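Local coordinates for putative membrane transport protein (Vibrio parahaemolyticus RIMD 2210633, PDB 3CK6) that probably carries zinc ions into the cell together with protons, its cytoplasmic domain assembling as a funnel-shaped homopentamer, at residues L180-Q191 / I219-L230. The protein carries 1 engineered substitution. Sequence-based numbering, arbitrary orientation.
Sequences LISIKRFIRPQQ and ITRINETIEFYL
Leu180-Gln191 and Ile219-Leu230 are helical segments running roughly antiparallel, their axes 9.3 Å apart at closest approach and their directions 147° apart. Two reciprocal knobs-into-holes form the apolar middle: Ile187 sits among Ile219, Ile222, Asn223 and Ile226, and Ile226 among Leu180, Ile183, Lys184 and Ile187. The CG2 branch of Ile187, set anti to the backbone N, touches Ile219 CD1 at 3.6 Å and Ile222 CG2 at 3.7 Å. Leu180 CD1 meets Tyr229 CB at 3.7 Å, the two side chains crossing at about a right angle. Asn223 ND2 donates to Ile187 O (3.0 Å, N-H...O 170°); ND2 stands well above the carbonyl plane, and Gln191 N reaches the same oxygen from the opposite face. A second bond, to Ile219 O at 3.3 Å, helps fix the amide. Lys184, extended throughout, places NZ 2.5 Å from Glu227 OE1, unusually short, on the syn side of the carboxylate, in a salt bridge; Arg188 adds only a long charge contact to that oxygen. One water lies within bonding distance of Asn223 O and OD1, though it has more acceptors in reach than protons, and takes a weak bond from Arg188 NH2. Helix 134-161 packs on Ile187, Ile222 and Tyr229, while Gln190 OE1 accepts from Arg82 N on strand 77-83.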
loop_
_atom_site.group_PDB
_atom_site.type_symbol
_atom_site.label_atom_id
_atom_site.label_comp_id
_atom_site.label_asym_id
_atom_site.label_seq_id
_atom_site.Cartn_x
_atom_site.Cartn_y
_atom_site.Cartn_z
ATOM N N LEU E 180 -12.650 10.439 -16.619
ATOM C CA LEU E 180 -12.396 9.965 -15.259
ATOM C C LEU E 180 -10.916 9.970 -14.902
ATOM O O LEU E 180 -10.578 10.482 -13.851
ATOM C CB LEU E 180 -13.003 8.576 -15.014
ATOM C CG LEU E 180 -14.533 8.467 -14.964
ATOM C CD1 LEU E 180 -14.982 7.027 -15.249
ATOM C CD2 LEU E 180 -15.037 8.944 -13.591
ATOM N N ILE E 181 -10.032 9.442 -15.755
ATOM C CA ILE E 181 -8.591 9.488 -15.408
ATOM C C ILE E 181 -8.021 10.907 -15.355
ATOM O O ILE E 181 -7.164 11.195 -14.497
ATOM C CB ILE E 181 -7.677 8.526 -16.201
ATOM C CG1 ILE E 181 -7.564 8.956 -17.673
ATOM C CG2 ILE E 181 -8.165 7.058 -16.016
ATOM C CD1 ILE E 181 -6.383 8.316 -18.473
ATOM N N SER E 182 -8.527 11.789 -16.222
ATOM C CA SER E 182 -8.174 13.213 -16.197
ATOM C C SER E 182 -8.552 13.864 -14.858
ATOM O O SER E 182 -7.744 14.613 -14.303
ATOM C CB SER E 182 -8.801 13.975 -17.368
ATOM O OG SER E 182 -8.409 13.433 -18.622
ATOM N N ILE E 183 -9.762 13.581 -14.356
ATOM C CA ILE E 183 -10.241 14.066 -13.033
ATOM C C ILE E 183 -9.424 13.467 -11.909
ATOM O O ILE E 183 -9.030 14.178 -10.944
ATOM C CB ILE E 183 -11.757 13.674 -12.734
ATOM C CG1 ILE E 183 -12.738 14.225 -13.779
ATOM C CG2 ILE E 183 -12.203 14.141 -11.364
ATOM C CD1 ILE E 183 -12.456 15.609 -14.306
ATOM N N LYS E 184 -9.210 12.155 -11.997
ATOM C CA LYS E 184 -8.566 11.410 -10.903
ATOM C C LYS E 184 -7.150 11.936 -10.647
ATOM O O LYS E 184 -6.707 12.011 -9.497
ATOM C CB LYS E 184 -8.520 9.918 -11.209
ATOM C CG LYS E 184 -7.672 9.126 -10.212
ATOM C CD LYS E 184 -7.686 7.643 -10.582
ATOM C CE LYS E 184 -6.772 6.845 -9.648
ATOM N NZ LYS E 184 -7.040 5.383 -9.779
ATOM N N ARG E 185 -6.476 12.318 -11.734
ATOM C CA ARG E 185 -5.127 12.878 -11.701
ATOM C C ARG E 185 -4.973 13.979 -10.643
ATOM O O ARG E 185 -3.933 14.073 -9.979
ATOM C CB ARG E 185 -4.752 13.414 -13.091
ATOM C CG ARG E 185 -3.406 14.141 -13.180
ATOM C CD ARG E 185 -3.282 14.827 -14.529
ATOM N NE ARG E 185 -1.980 15.463 -14.726
ATOM C CZ ARG E 185 -1.645 16.155 -15.804
ATOM N NH1 ARG E 185 -2.525 16.295 -16.808
ATOM N NH2 ARG E 185 -0.411 16.697 -15.894
ATOM N N PHE E 186 -6.012 14.798 -10.497
ATOM C CA PHE E 186 -6.006 15.921 -9.543
ATOM C C PHE E 186 -6.833 15.701 -8.274
ATOM O O PHE E 186 -6.570 16.309 -7.229
ATOM C CB PHE E 186 -6.484 17.177 -10.244
ATOM C CG PHE E 186 -5.609 17.567 -11.416
ATOM C CD1 PHE E 186 -4.257 17.846 -11.216
ATOM C CD2 PHE E 186 -6.127 17.616 -12.700
ATOM C CE1 PHE E 186 -3.425 18.213 -12.282
ATOM C CE2 PHE E 186 -5.296 17.978 -13.788
ATOM C CZ PHE E 186 -3.940 18.277 -13.562
ATOM N N ILE E 187 -7.854 14.874 -8.380
ATOM C CA ILE E 187 -8.772 14.724 -7.267
ATOM C C ILE E 187 -8.204 13.869 -6.134
ATOM O O ILE E 187 -8.456 14.139 -4.967
ATOM C CB ILE E 187 -10.188 14.386 -7.763
ATOM C CG1 ILE E 187 -10.726 15.653 -8.441
ATOM C CG2 ILE E 187 -11.095 13.980 -6.614
ATOM C CD1 ILE E 187 -12.136 15.545 -8.940
ATOM N N ARG E 188 -7.374 12.888 -6.487
ATOM C CA ARG E 188 -6.590 12.158 -5.488
ATOM C C ARG E 188 -5.683 13.104 -4.643
ATOM O O ARG E 188 -5.819 13.153 -3.411
ATOM C CB ARG E 188 -5.814 11.016 -6.163
ATOM C CG ARG E 188 -5.202 10.000 -5.210
ATOM C CD ARG E 188 -5.128 8.617 -5.882
ATOM N NE ARG E 188 -5.666 7.565 -5.007
ATOM C CZ ARG E 188 -6.933 7.143 -5.009
ATOM N NH1 ARG E 188 -7.309 6.192 -4.158
ATOM N NH2 ARG E 188 -7.829 7.663 -5.854
ATOM N N PRO E 189 -4.782 13.894 -5.291
ATOM C CA PRO E 189 -4.017 14.913 -4.530
ATOM C C PRO E 189 -4.859 15.917 -3.730
ATOM O O PRO E 189 -4.421 16.352 -2.653
ATOM C CB PRO E 189 -3.266 15.684 -5.626
ATOM C CG PRO E 189 -3.183 14.794 -6.746
ATOM C CD PRO E 189 -4.374 13.865 -6.710
ATOM N N GLN E 190 -6.031 16.296 -4.250
ATOM C CA GLN E 190 -6.929 17.238 -3.561
ATOM C C GLN E 190 -7.363 16.683 -2.219
ATOM O O GLN E 190 -7.462 17.416 -1.231
ATOM C CB GLN E 190 -8.171 17.506 -4.412
ATOM C CG GLN E 190 -9.057 18.687 -3.951
ATOM C CD GLN E 190 -9.236 19.704 -5.079
ATOM O OE1 GLN E 190 -8.279 19.981 -5.805
ATOM N NE2 GLN E 190 -10.460 20.222 -5.263
ATOM N N GLN E 191 -7.651 15.390 -2.190
ATOM C CA GLN E 191 -7.987 14.718 -0.932
ATOM C C GLN E 191 -6.856 14.865 0.089
ATOM O O GLN E 191 -7.108 15.189 1.247
ATOM C CB GLN E 191 -8.308 13.240 -1.175
ATOM C CG GLN E 191 -8.853 12.518 0.084
ATOM C CD GLN E 191 -9.041 11.027 -0.147
ATOM O OE1 GLN E 191 -9.590 10.606 -1.157
ATOM N NE2 GLN E 191 -8.553 10.229 0.779
ATOM N N ILE E 219 -14.664 14.886 -0.290
ATOM C CA ILE E 219 -13.637 14.649 -1.335
ATOM C C ILE E 219 -13.260 13.151 -1.369
ATOM O O ILE E 219 -13.077 12.596 -2.432
ATOM C CB ILE E 219 -12.387 15.568 -1.215
ATOM C CG1 ILE E 219 -11.414 15.354 -2.405
ATOM C CG2 ILE E 219 -11.672 15.366 0.091
ATOM C CD1 ILE E 219 -11.930 15.946 -3.710
ATOM N N THR E 220 -13.214 12.512 -0.194
ATOM C CA THR E 220 -12.947 11.068 -0.101
ATOM C C THR E 220 -14.042 10.301 -0.837
ATOM O O THR E 220 -13.737 9.435 -1.658
ATOM C CB THR E 220 -12.856 10.613 1.363
ATOM O OG1 THR E 220 -11.842 11.379 2.011
ATOM C CG2 THR E 220 -12.512 9.113 1.477
ATOM N N ARG E 221 -15.304 10.650 -0.565
ATOM C CA ARG E 221 -16.442 10.067 -1.299
ATOM C C ARG E 221 -16.292 10.233 -2.817
ATOM O O ARG E 221 -16.510 9.275 -3.579
ATOM C CB ARG E 221 -17.780 10.645 -0.828
ATOM C CG ARG E 221 -18.987 10.222 -1.755
ATOM C CD ARG E 221 -20.307 10.850 -1.197
ATOM N NE ARG E 221 -20.216 12.309 -1.133
ATOM C CZ ARG E 221 -20.202 13.125 -2.190
ATOM N NH1 ARG E 221 -20.095 14.434 -2.006
ATOM N NH2 ARG E 221 -20.285 12.647 -3.429
ATOM N N ILE E 222 -15.933 11.447 -3.258
ATOM C CA ILE E 222 -15.674 11.696 -4.687
ATOM C C ILE E 222 -14.651 10.719 -5.273
ATOM O O ILE E 222 -14.926 10.078 -6.317
ATOM C CB ILE E 222 -15.327 13.191 -4.965
ATOM C CG1 ILE E 222 -16.557 14.071 -4.641
ATOM C CG2 ILE E 222 -14.754 13.394 -6.409
ATOM C CD1 ILE E 222 -16.310 15.582 -4.701
ATOM N N ASN E 223 -13.502 10.577 -4.608
ATOM C CA ASN E 223 -12.447 9.650 -5.047
ATOM C C ASN E 223 -12.935 8.207 -5.142
ATOM O O ASN E 223 -12.644 7.526 -6.116
ATOM C CB ASN E 223 -11.202 9.732 -4.150
ATOM C CG ASN E 223 -10.247 10.819 -4.586
ATOM O OD1 ASN E 223 -9.588 10.698 -5.611
ATOM N ND2 ASN E 223 -10.187 11.909 -3.826
ATOM N N GLU E 224 -13.695 7.756 -4.153
ATOM C CA GLU E 224 -14.278 6.415 -4.199
ATOM C C GLU E 224 -15.277 6.224 -5.328
ATOM O O GLU E 224 -15.334 5.159 -5.908
ATOM C CB GLU E 224 -14.911 6.033 -2.870
ATOM C CG GLU E 224 -13.863 6.009 -1.749
ATOM C CD GLU E 224 -14.439 5.880 -0.348
ATOM O OE1 GLU E 224 -15.660 6.127 -0.108
ATOM O OE2 GLU E 224 -13.624 5.534 0.538
ATOM N N THR E 225 -16.067 7.255 -5.610
ATOM C CA THR E 225 -17.041 7.220 -6.695
ATOM C C THR E 225 -16.350 7.104 -8.056
ATOM O O THR E 225 -16.770 6.308 -8.912
ATOM C CB THR E 225 -17.967 8.451 -6.650
ATOM O OG1 THR E 225 -18.888 8.277 -5.580
ATOM C CG2 THR E 225 -18.785 8.532 -7.939
ATOM N N ILE E 226 -15.303 7.901 -8.242
ATOM C CA ILE E 226 -14.453 7.814 -9.439
ATOM C C ILE E 226 -13.928 6.389 -9.656
ATOM O O ILE E 226 -14.012 5.869 -10.764
ATOM C CB ILE E 226 -13.293 8.846 -9.389
ATOM C CG1 ILE E 226 -13.855 10.258 -9.573
ATOM C CG2 ILE E 226 -12.226 8.556 -10.503
ATOM C CD1 ILE E 226 -12.831 11.317 -9.500
ATOM N N GLU E 227 -13.395 5.765 -8.601
ATOM C CA GLU E 227 -12.881 4.391 -8.704
ATOM C C GLU E 227 -13.966 3.415 -9.060
ATOM O O GLU E 227 -13.741 2.478 -9.831
ATOM C CB GLU E 227 -12.166 3.931 -7.427
ATOM C CG GLU E 227 -10.904 4.686 -7.141
ATOM C CD GLU E 227 -9.847 4.494 -8.221
ATOM O OE1 GLU E 227 -9.270 5.508 -8.651
ATOM O OE2 GLU E 227 -9.610 3.338 -8.639
ATOM N N PHE E 228 -15.159 3.648 -8.530
ATOM C CA PHE E 228 -16.294 2.819 -8.857
ATOM C C PHE E 228 -16.671 2.977 -10.331
ATOM O O PHE E 228 -16.889 1.977 -11.028
ATOM C CB PHE E 228 -17.498 3.134 -7.970
ATOM C CG PHE E 228 -18.754 2.464 -8.418
ATOM C CD1 PHE E 228 -18.854 1.068 -8.427
ATOM C CD2 PHE E 228 -19.842 3.224 -8.833
ATOM C CE1 PHE E 228 -20.031 0.432 -8.847
ATOM C CE2 PHE E 228 -21.010 2.615 -9.254
ATOM C CZ PHE E 228 -21.110 1.206 -9.277
ATOM N N TYR E 229 -16.752 4.223 -10.804
ATOM C CA TYR E 229 -17.103 4.448 -12.231
ATOM C C TYR E 229 -16.056 3.846 -13.162
ATOM O O TYR E 229 -16.398 3.303 -14.206
ATOM C CB TYR E 229 -17.292 5.930 -12.546
ATOM C CG TYR E 229 -18.520 6.560 -11.909
ATOM C CD1 TYR E 229 -19.600 5.781 -11.467
ATOM C CD2 TYR E 229 -18.606 7.934 -11.774
ATOM C CE1 TYR E 229 -20.732 6.370 -10.897
ATOM C CE2 TYR E 229 -19.726 8.536 -11.199
ATOM C CZ TYR E 229 -20.776 7.758 -10.761
ATOM O OH TYR E 229 -21.866 8.381 -10.192
ATOM N N LEU E 230 -14.786 3.955 -12.784
ATOM C CA LEU E 230 -13.701 3.340 -13.560
ATOM C C LEU E 230 -13.871 1.823 -13.579
ATOM O O LEU E 230 -13.585 1.186 -14.583
ATOM C CB LEU E 230 -12.346 3.719 -13.009
ATOM C CG LEU E 230 -11.765 5.086 -13.354
ATOM C CD1 LEU E 230 -10.596 5.322 -12.422
ATOM C CD2 LEU E 230 -11.323 5.080 -14.808
HETATM O O HOH W 1 -10.182 8.350 -7.360
#